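Periplasmic zinc-binding protein troA (PDB 1K0F) binds zinc with high affinity and specificity in the periplasm and delivers it to the membrane permease of the TroABC ABC transporter for import into the cytoplasm. Local coordinates at residues K2-T7 against G50-I55; W104-L109 against K145-V150. All blocks are in the same frame, centred on the assembly; numbering follows the deposited sequence.

Contact 1 of 2, residues K2-T7 against G50-I55; sequences KPLVVT and GNADLI
N51, the last residue of helix 43-51, meets L4 through its CB, 4.1 Å from CD2 of L4. At A52 the chain leaves helical geometry, and this small residue lets the turn fit closely against the strand: L4 CG rests over A52 CA, and V6 CG2 reaches A52 CB at 3.5 Å. D53 turns its backbone N toward L4 O, which lies 2.6 Å away and receives the bond in its carbonyl plane. L54 N donates to the same L4 O at 3.1 Å, from 19° off that plane, so one carbonyl is gripped by two successive amides. In return L54 O takes V6 N at 2.7 Å, the nitrogen nearly in line with the C=O bond (172°). L54 and V5 run alongside each other on one face of the sheet, L54 CD2 3.6 Å from V5 CG2; branched apolar residues suit this face because L121 and L124 of helix 107-124 cover it. I55 pairs with V6, its CA 3.2 Å from V6 O in a CA-H...O contact. Strands 4-7 and 54-57 are the central pair of a four-stranded parallel sheet of order 2-1-3-4, and helix 43-51 leads into the second through a short turn: the parallel alpha/beta arrangement of a solute-binding protein lobe.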
ATOM      1  N   LYS A   2       2.407  22.770 -17.919  1.00 31.86           N
ATOM      2  CA  LYS A   2       1.554  21.953 -17.064  1.00 31.92           C
ATOM      3  C   LYS A   2       1.989  22.007 -15.594  1.00 31.38           C
ATOM      4  O   LYS A   2       3.187  22.060 -15.300  1.00 31.65           O
ATOM      5  CB  LYS A   2       1.560  20.499 -17.553  1.00 33.47           C
ATOM      6  CG  LYS A   2       1.723  20.333 -19.061  1.00 37.29           C
ATOM      7  CD  LYS A   2       1.660  18.861 -19.485  1.00 39.32           C
ATOM      8  CE  LYS A   2       2.952  18.107 -19.158  1.00 40.68           C
ATOM      9  NZ  LYS A   2       3.904  18.054 -20.312  1.00 41.02           N
ATOM     10  N   PRO A   3       1.010  21.988 -14.660  1.00 30.13           N
ATOM     11  CA  PRO A   3       1.189  22.028 -13.199  1.00 29.03           C
ATOM     12  C   PRO A   3       1.921  20.834 -12.591  1.00 28.63           C
ATOM     13  O   PRO A   3       1.786  19.697 -13.052  1.00 29.49           O
ATOM     14  CB  PRO A   3      -0.234  22.132 -12.667  1.00 29.96           C
ATOM     15  CG  PRO A   3      -1.047  21.491 -13.724  1.00 30.26           C
ATOM     16  CD  PRO A   3      -0.418  21.922 -15.008  1.00 29.18           C
ATOM     17  N   LEU A   4       2.687  21.104 -11.539  1.00 26.57           N
ATOM     18  CA  LEU A   4       3.463  20.082 -10.865  1.00 24.82           C
ATOM     19  C   LEU A   4       2.701  19.390  -9.758  1.00 26.07           C
ATOM     20  O   LEU A   4       2.362  20.007  -8.755  1.00 27.60           O
ATOM     21  CB  LEU A   4       4.726  20.694 -10.270  1.00 23.31           C
ATOM     22  CG  LEU A   4       5.599  19.686  -9.531  1.00 21.41           C
ATOM     23  CD1 LEU A   4       5.997  18.581 -10.493  1.00 20.52           C
ATOM     24  CD2 LEU A   4       6.827  20.375  -8.960  1.00 21.26           C
ATOM     25  N   VAL A   5       2.427  18.104  -9.943  1.00 24.82           N
ATOM     26  CA  VAL A   5       1.739  17.330  -8.924  1.00 24.62           C
ATOM     27  C   VAL A   5       2.840  16.529  -8.258  1.00 26.15           C
ATOM     28  O   VAL A   5       3.729  16.019  -8.936  1.00 28.60           O
ATOM     29  CB  VAL A   5       0.720  16.339  -9.528  1.00 24.87           C
ATOM     30  CG1 VAL A   5       0.219  15.372  -8.449  1.00 22.19           C
ATOM     31  CG2 VAL A   5      -0.440  17.105 -10.151  1.00 25.92           C
ATOM     32  N   VAL A   6       2.809  16.425  -6.939  1.00 26.23           N
ATOM     33  CA  VAL A   6       3.836  15.658  -6.251  1.00 25.41           C
ATOM     34  C   VAL A   6       3.182  14.735  -5.262  1.00 22.98           C
ATOM     35  O   VAL A   6       2.435  15.173  -4.391  1.00 21.49           O
ATOM     36  CB  VAL A   6       4.838  16.558  -5.501  1.00 27.25           C
ATOM     37  CG1 VAL A   6       5.688  15.706  -4.551  1.00 26.16           C
ATOM     38  CG2 VAL A   6       5.743  17.287  -6.503  1.00 27.66           C
ATOM     39  N   THR A   7       3.466  13.449  -5.403  1.00 21.57           N
ATOM     40  CA  THR A   7       2.880  12.456  -4.522  1.00 18.49           C
ATOM     41  C   THR A   7       3.945  11.680  -3.762  1.00 17.71           C
ATOM     42  O   THR A   7       5.121  11.679  -4.129  1.00 15.57           O
ATOM     43  CB  THR A   7       2.008  11.466  -5.318  1.00 15.29           C
ATOM     44  OG1 THR A   7       2.828  10.407  -5.816  1.00 15.37           O
ATOM     45  CG2 THR A   7       1.331  12.166  -6.483  1.00 16.20           C
ATOM     46  N   GLY A  50       8.378  21.951  -2.829  1.00 39.87           N
ATOM     47  CA  GLY A  50       8.370  23.401  -2.788  1.00 40.62           C
ATOM     48  C   GLY A  50       7.729  24.056  -3.992  1.00 40.31           C
ATOM     49  O   GLY A  50       7.115  25.114  -3.867  1.00 38.94           O
ATOM     50  N   ASN A  51       7.859  23.428  -5.156  1.00 41.24           N
ATOM     51  CA  ASN A  51       7.295  23.981  -6.386  1.00 41.76           C
ATOM     52  C   ASN A  51       6.010  23.304  -6.853  1.00 40.87           C
ATOM     53  O   ASN A  51       5.391  23.739  -7.828  1.00 42.14           O
ATOM     54  CB  ASN A  51       8.328  23.908  -7.509  1.00 42.01           C
ATOM     55  CG  ASN A  51       9.733  24.104  -7.014  1.00 42.03           C
ATOM     56  OD1 ASN A  51      10.034  25.089  -6.336  1.00 41.14           O
ATOM     57  ND2 ASN A  51      10.611  23.164  -7.346  1.00 42.95           N
ATOM     58  N   ALA A  52       5.609  22.240  -6.167  1.00 38.40           N
ATOM     59  CA  ALA A  52       4.399  21.522  -6.545  1.00 34.26           C
ATOM     60  C   ALA A  52       3.178  22.419  -6.464  1.00 31.96           C
ATOM     61  O   ALA A  52       3.100  23.318  -5.634  1.00 32.56           O
ATOM     62  CB  ALA A  52       4.209  20.311  -5.651  1.00 32.66           C
ATOM     63  N   ASP A  53       2.234  22.183  -7.362  1.00 30.14           N
ATOM     64  CA  ASP A  53       0.992  22.932  -7.374  1.00 28.58           C
ATOM     65  C   ASP A  53      -0.019  22.066  -6.641  1.00 27.15           C
ATOM     66  O   ASP A  53      -1.026  22.551  -6.129  1.00 24.82           O
ATOM     67  CB  ASP A  53       0.527  23.161  -8.806  1.00 29.36           C
ATOM     68  CG  ASP A  53       1.566  23.838  -9.639  1.00 30.10           C
ATOM     69  OD1 ASP A  53       2.117  24.861  -9.160  1.00 30.49           O
ATOM     70  OD2 ASP A  53       1.831  23.356 -10.755  1.00 31.24           O
ATOM     71  N   LEU A  54       0.274  20.771  -6.595  1.00 26.66           N
ATOM     72  CA  LEU A  54      -0.596  19.814  -5.934  1.00 24.75           C
ATOM     73  C   LEU A  54       0.222  18.747  -5.234  1.00 24.13           C
ATOM     74  O   LEU A  54       0.980  18.027  -5.872  1.00 25.09           O
ATOM     75  CB  LEU A  54      -1.511  19.152  -6.963  1.00 25.41           C
ATOM     76  CG  LEU A  54      -2.267  17.914  -6.497  1.00 22.93           C
ATOM     77  CD1 LEU A  54      -3.264  18.330  -5.433  1.00 24.06           C
ATOM     78  CD2 LEU A  54      -2.972  17.253  -7.665  1.00 24.43           C
ATOM     79  N   ILE A  55       0.077  18.654  -3.920  1.00 24.17           N
ATOM     80  CA  ILE A  55       0.792  17.639  -3.161  1.00 24.60           C
ATOM     81  C   ILE A  55      -0.217  16.591  -2.709  1.00 22.91           C
ATOM     82  O   ILE A  55      -1.262  16.920  -2.139  1.00 18.92           O
ATOM     83  CB  ILE A  55       1.498  18.215  -1.924  1.00 25.95           C
ATOM     84  CG1 ILE A  55       2.737  19.008  -2.350  1.00 26.45           C
ATOM     85  CG2 ILE A  55       1.925  17.079  -1.002  1.00 26.75           C
ATOM     86  CD1 ILE A  55       3.388  19.761  -1.210  1.00 26.84           C
TER

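Contact 2 of 2, residues W104-L109 against K145-V150; sequences WFDVKL and KLDAYV
A capped helix start packed against the flank of a long helix makes this contact: V107, at the weakly bonded start of helix 107-124, packs against L146 of helix 129-156 and lies beside D147, with N-cap D106 just before it. V107 carries the apolar part. Its CG2 lies 3.8 Å from L146 CG, the two side chains crossing at about a right angle, and a compact beta-branched residue suits this packing. Y260 of helix 260-273 touches both V107 and L146.

The polar part gathers at K108 N. D106, with CG anti to its own backbone nitrogen (chi1 -177°), folds OD1 back over the helix start, where it accepts weakly from K108 N at 3.3 Å and from L109 N at 3.5 Å. Aspartate suits an N-cap because its short carboxylate can reach the amides of the first turn. D147 OD1 offers K108 N a second weak bond, also 3.3 Å, at an N-H...acceptor angle of 130°. The stronger partner of D147 OD1 is the hydroxyl of Y178, and a long, weak ion pair links OD2 to R151.

With their carboxylate planes only 23° apart, D106 and D147 bring their OD1 atoms to 3.9 Å. Two like charges this close would repel, but the amides at the helix N-terminus, the favourable end of its dipole, and the Y178 hydroxyl probably offset much of that cost.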
ATOM      1  N   TRP A 104      -5.239   1.054   0.708  1.00 26.92           N
ATOM      2  CA  TRP A 104      -5.121   0.755  -0.708  1.00 28.64           C
ATOM      3  C   TRP A 104      -5.144  -0.748  -0.920  1.00 30.21           C
ATOM      4  O   TRP A 104      -4.873  -1.228  -2.022  1.00 29.80           O
ATOM      5  CB  TRP A 104      -3.812   1.304  -1.252  1.00 29.02           C
ATOM      6  CG  TRP A 104      -2.657   0.813  -0.485  1.00 27.17           C
ATOM      7  CD1 TRP A 104      -2.062  -0.412  -0.588  1.00 25.29           C
ATOM      8  CD2 TRP A 104      -1.965   1.515   0.544  1.00 26.37           C
ATOM      9  NE1 TRP A 104      -1.037  -0.514   0.319  1.00 26.00           N
ATOM     10  CE2 TRP A 104      -0.954   0.656   1.027  1.00 26.30           C
ATOM     11  CE3 TRP A 104      -2.098   2.790   1.103  1.00 25.46           C
ATOM     12  CZ2 TRP A 104      -0.082   1.031   2.045  1.00 25.53           C
ATOM     13  CZ3 TRP A 104      -1.234   3.163   2.118  1.00 24.61           C
ATOM     14  CH2 TRP A 104      -0.236   2.285   2.578  1.00 25.13           C
ATOM     15  N   PHE A 105      -5.428  -1.493   0.142  1.00 32.66           N
ATOM     16  CA  PHE A 105      -5.489  -2.939   0.021  1.00 34.84           C
ATOM     17  C   PHE A 105      -6.931  -3.412   0.022  1.00 36.44           C
ATOM     18  O   PHE A 105      -7.204  -4.606  -0.072  1.00 37.76           O
ATOM     19  CB  PHE A 105      -4.672  -3.616   1.116  1.00 34.37           C
ATOM     20  CG  PHE A 105      -3.226  -3.805   0.742  1.00 34.27           C
ATOM     21  CD1 PHE A 105      -2.873  -4.124  -0.565  1.00 34.14           C
ATOM     22  CD2 PHE A 105      -2.218  -3.625   1.682  1.00 33.77           C
ATOM     23  CE1 PHE A 105      -1.533  -4.260  -0.930  1.00 33.97           C
ATOM     24  CE2 PHE A 105      -0.880  -3.757   1.332  1.00 32.05           C
ATOM     25  CZ  PHE A 105      -0.534  -4.071   0.020  1.00 33.98           C
ATOM     26  N   ASP A 106      -7.849  -2.457   0.152  1.00 36.83           N
ATOM     27  CA  ASP A 106      -9.270  -2.736   0.059  1.00 35.52           C
ATOM     28  C   ASP A 106      -9.656  -1.906  -1.165  1.00 34.13           C
ATOM     29  O   ASP A 106     -10.045  -0.747  -1.047  1.00 34.10           O
ATOM     30  CB  ASP A 106     -10.046  -2.257   1.285  1.00 37.35           C
ATOM     31  CG  ASP A 106     -11.531  -2.609   1.205  1.00 38.41           C
ATOM     32  OD1 ASP A 106     -12.019  -2.896   0.087  1.00 38.57           O
ATOM     33  OD2 ASP A 106     -12.214  -2.604   2.254  1.00 38.81           O
ATOM     34  N   VAL A 107      -9.491  -2.505  -2.339  1.00 33.29           N
ATOM     35  CA  VAL A 107      -9.784  -1.864  -3.616  1.00 30.53           C
ATOM     36  C   VAL A 107     -11.049  -1.029  -3.607  1.00 31.28           C
ATOM     37  O   VAL A 107     -11.081   0.053  -4.178  1.00 32.88           O
ATOM     38  CB  VAL A 107      -9.920  -2.909  -4.727  1.00 28.29           C
ATOM     39  CG1 VAL A 107     -10.196  -2.230  -6.036  1.00 28.29           C
ATOM     40  CG2 VAL A 107      -8.668  -3.754  -4.803  1.00 25.01           C
ATOM     41  N   LYS A 108     -12.089  -1.537  -2.958  1.00 31.94           N
ATOM     42  CA  LYS A 108     -13.366  -0.843  -2.892  1.00 33.77           C
ATOM     43  C   LYS A 108     -13.321   0.412  -2.023  1.00 33.30           C
ATOM     44  O   LYS A 108     -14.033   1.384  -2.273  1.00 33.04           O
ATOM     45  CB  LYS A 108     -14.431  -1.802  -2.361  1.00 37.27           C
ATOM     46  CG  LYS A 108     -15.763  -1.737  -3.087  1.00 41.14           C
ATOM     47  CD  LYS A 108     -16.919  -1.535  -2.105  1.00 45.00           C
ATOM     48  CE  LYS A 108     -17.770  -2.793  -1.959  1.00 45.73           C
ATOM     49  NZ  LYS A 108     -19.169  -2.465  -1.559  1.00 48.84           N
ATOM     50  N   LEU A 109     -12.489   0.383  -0.991  1.00 33.43           N
ATOM     51  CA  LEU A 109     -12.355   1.513  -0.078  1.00 32.41           C
ATOM     52  C   LEU A 109     -11.240   2.443  -0.539  1.00 32.06           C
ATOM     53  O   LEU A 109     -11.037   3.520   0.022  1.00 33.03           O
ATOM     54  CB  LEU A 109     -12.061   1.009   1.334  1.00 32.88           C
ATOM     55  CG  LEU A 109     -11.811   2.062   2.412  1.00 33.91           C
ATOM     56  CD1 LEU A 109     -13.131   2.459   3.058  1.00 35.09           C
ATOM     57  CD2 LEU A 109     -10.838   1.508   3.444  1.00 33.81           C
ATOM     58  N   LYS A 145     -12.822  -4.073 -11.269  1.00 36.80           N
ATOM     59  CA  LYS A 145     -12.425  -5.390 -11.740  1.00 37.96           C
ATOM     60  C   LYS A 145     -11.368  -5.927 -10.778  1.00 38.35           C
ATOM     61  O   LYS A 145     -11.386  -7.102 -10.421  1.00 37.56           O
ATOM     62  CB  LYS A 145     -11.843  -5.307 -13.151  1.00 38.41           C
ATOM     63  CG  LYS A 145     -12.811  -5.696 -14.258  1.00 40.69           C
ATOM     64  CD  LYS A 145     -12.289  -5.247 -15.628  1.00 43.41           C
ATOM     65  CE  LYS A 145     -13.085  -4.066 -16.193  1.00 43.47           C
ATOM     66  NZ  LYS A 145     -13.850  -3.327 -15.133  1.00 45.53           N
ATOM     67  N   LEU A 146     -10.461  -5.051 -10.345  1.00 40.10           N
ATOM     68  CA  LEU A 146      -9.380  -5.442  -9.433  1.00 40.85           C
ATOM     69  C   LEU A 146      -9.913  -5.962  -8.105  1.00 41.17           C
ATOM     70  O   LEU A 146      -9.489  -7.015  -7.617  1.00 40.34           O
ATOM     71  CB  LEU A 146      -8.429  -4.263  -9.174  1.00 40.69           C
ATOM     72  CG  LEU A 146      -7.253  -4.506  -8.209  1.00 40.43           C
ATOM     73  CD1 LEU A 146      -6.606  -5.852  -8.494  1.00 41.09           C
ATOM     74  CD2 LEU A 146      -6.226  -3.401  -8.357  1.00 41.59           C
ATOM     75  N   ASP A 147     -10.835  -5.221  -7.509  1.00 41.18           N
ATOM     76  CA  ASP A 147     -11.390  -5.661  -6.249  1.00 43.16           C
ATOM     77  C   ASP A 147     -12.098  -6.992  -6.455  1.00 43.44           C
ATOM     78  O   ASP A 147     -12.007  -7.895  -5.625  1.00 44.77           O
ATOM     79  CB  ASP A 147     -12.383  -4.644  -5.710  1.00 44.09           C
ATOM     80  CG  ASP A 147     -13.000  -5.093  -4.417  1.00 45.66           C
ATOM     81  OD1 ASP A 147     -12.451  -4.758  -3.346  1.00 45.82           O
ATOM     82  OD2 ASP A 147     -14.033  -5.792  -4.479  1.00 47.35           O
ATOM     83  N   ALA A 148     -12.807  -7.109  -7.571  1.00 42.89           N
ATOM     84  CA  ALA A 148     -13.536  -8.330  -7.875  1.00 41.93           C
ATOM     85  C   ALA A 148     -12.567  -9.489  -7.959  1.00 41.28           C
ATOM     86  O   ALA A 148     -12.719 -10.493  -7.267  1.00 40.75           O
ATOM     87  CB  ALA A 148     -14.283  -8.175  -9.187  1.00 42.29           C
ATOM     88  N   TYR A 149     -11.563  -9.322  -8.813  1.00 41.45           N
ATOM     89  CA  TYR A 149     -10.532 -10.322  -9.048  1.00 41.60           C
ATOM     90  C   TYR A 149      -9.893 -10.790  -7.747  1.00 41.31           C
ATOM     91  O   TYR A 149      -9.806 -11.986  -7.493  1.00 39.07           O
ATOM     92  CB  TYR A 149      -9.476  -9.730  -9.986  1.00 43.13           C
ATOM     93  CG  TYR A 149      -8.249 -10.585 -10.232  1.00 45.99           C
ATOM     94  CD1 TYR A 149      -8.196 -11.472 -11.310  1.00 46.74           C
ATOM     95  CD2 TYR A 149      -7.115 -10.462  -9.424  1.00 46.00           C
ATOM     96  CE1 TYR A 149      -7.043 -12.208 -11.583  1.00 48.01           C
ATOM     97  CE2 TYR A 149      -5.958 -11.194  -9.689  1.00 47.23           C
ATOM     98  CZ  TYR A 149      -5.930 -12.060 -10.769  1.00 48.99           C
ATOM     99  OH  TYR A 149      -4.780 -12.760 -11.051  1.00 52.59           O
ATOM    100  N   VAL A 150      -9.460  -9.841  -6.922  1.00 42.63           N
ATOM    101  CA  VAL A 150      -8.819 -10.168  -5.653  1.00 44.81           C
ATOM    102  C   VAL A 150      -9.744 -10.943  -4.729  1.00 46.42           C
ATOM    103  O   VAL A 150      -9.286 -11.698  -3.873  1.00 46.09           O
ATOM    104  CB  VAL A 150      -8.333  -8.901  -4.924  1.00 45.34           C
ATOM    105  CG1 VAL A 150      -7.731  -9.273  -3.574  1.00 44.05           C
ATOM    106  CG2 VAL A 150      -7.305  -8.174  -5.784  1.00 45.90           C
TER

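The two contacts follow one another along the chain: contact 1 closes at residue 55 before contact 2 opens at 104. Their centres lie 28 Å apart, and at about 11 Å between nearest atoms they do not touch. Helix 107-124 connects them, since it begins in contact 2 while its far end, around L121 and L124, packs on the sheet of contact 1. Contact 1 lies within one lobe, away from the zinc-binding residues, whose site is empty in this structure; in contact 2 the side chain of D106 is about 9 Å from that of H102. Helix 129-156, on which contact 2 rests, is probably the backbone helix that spans the two lobes in this family.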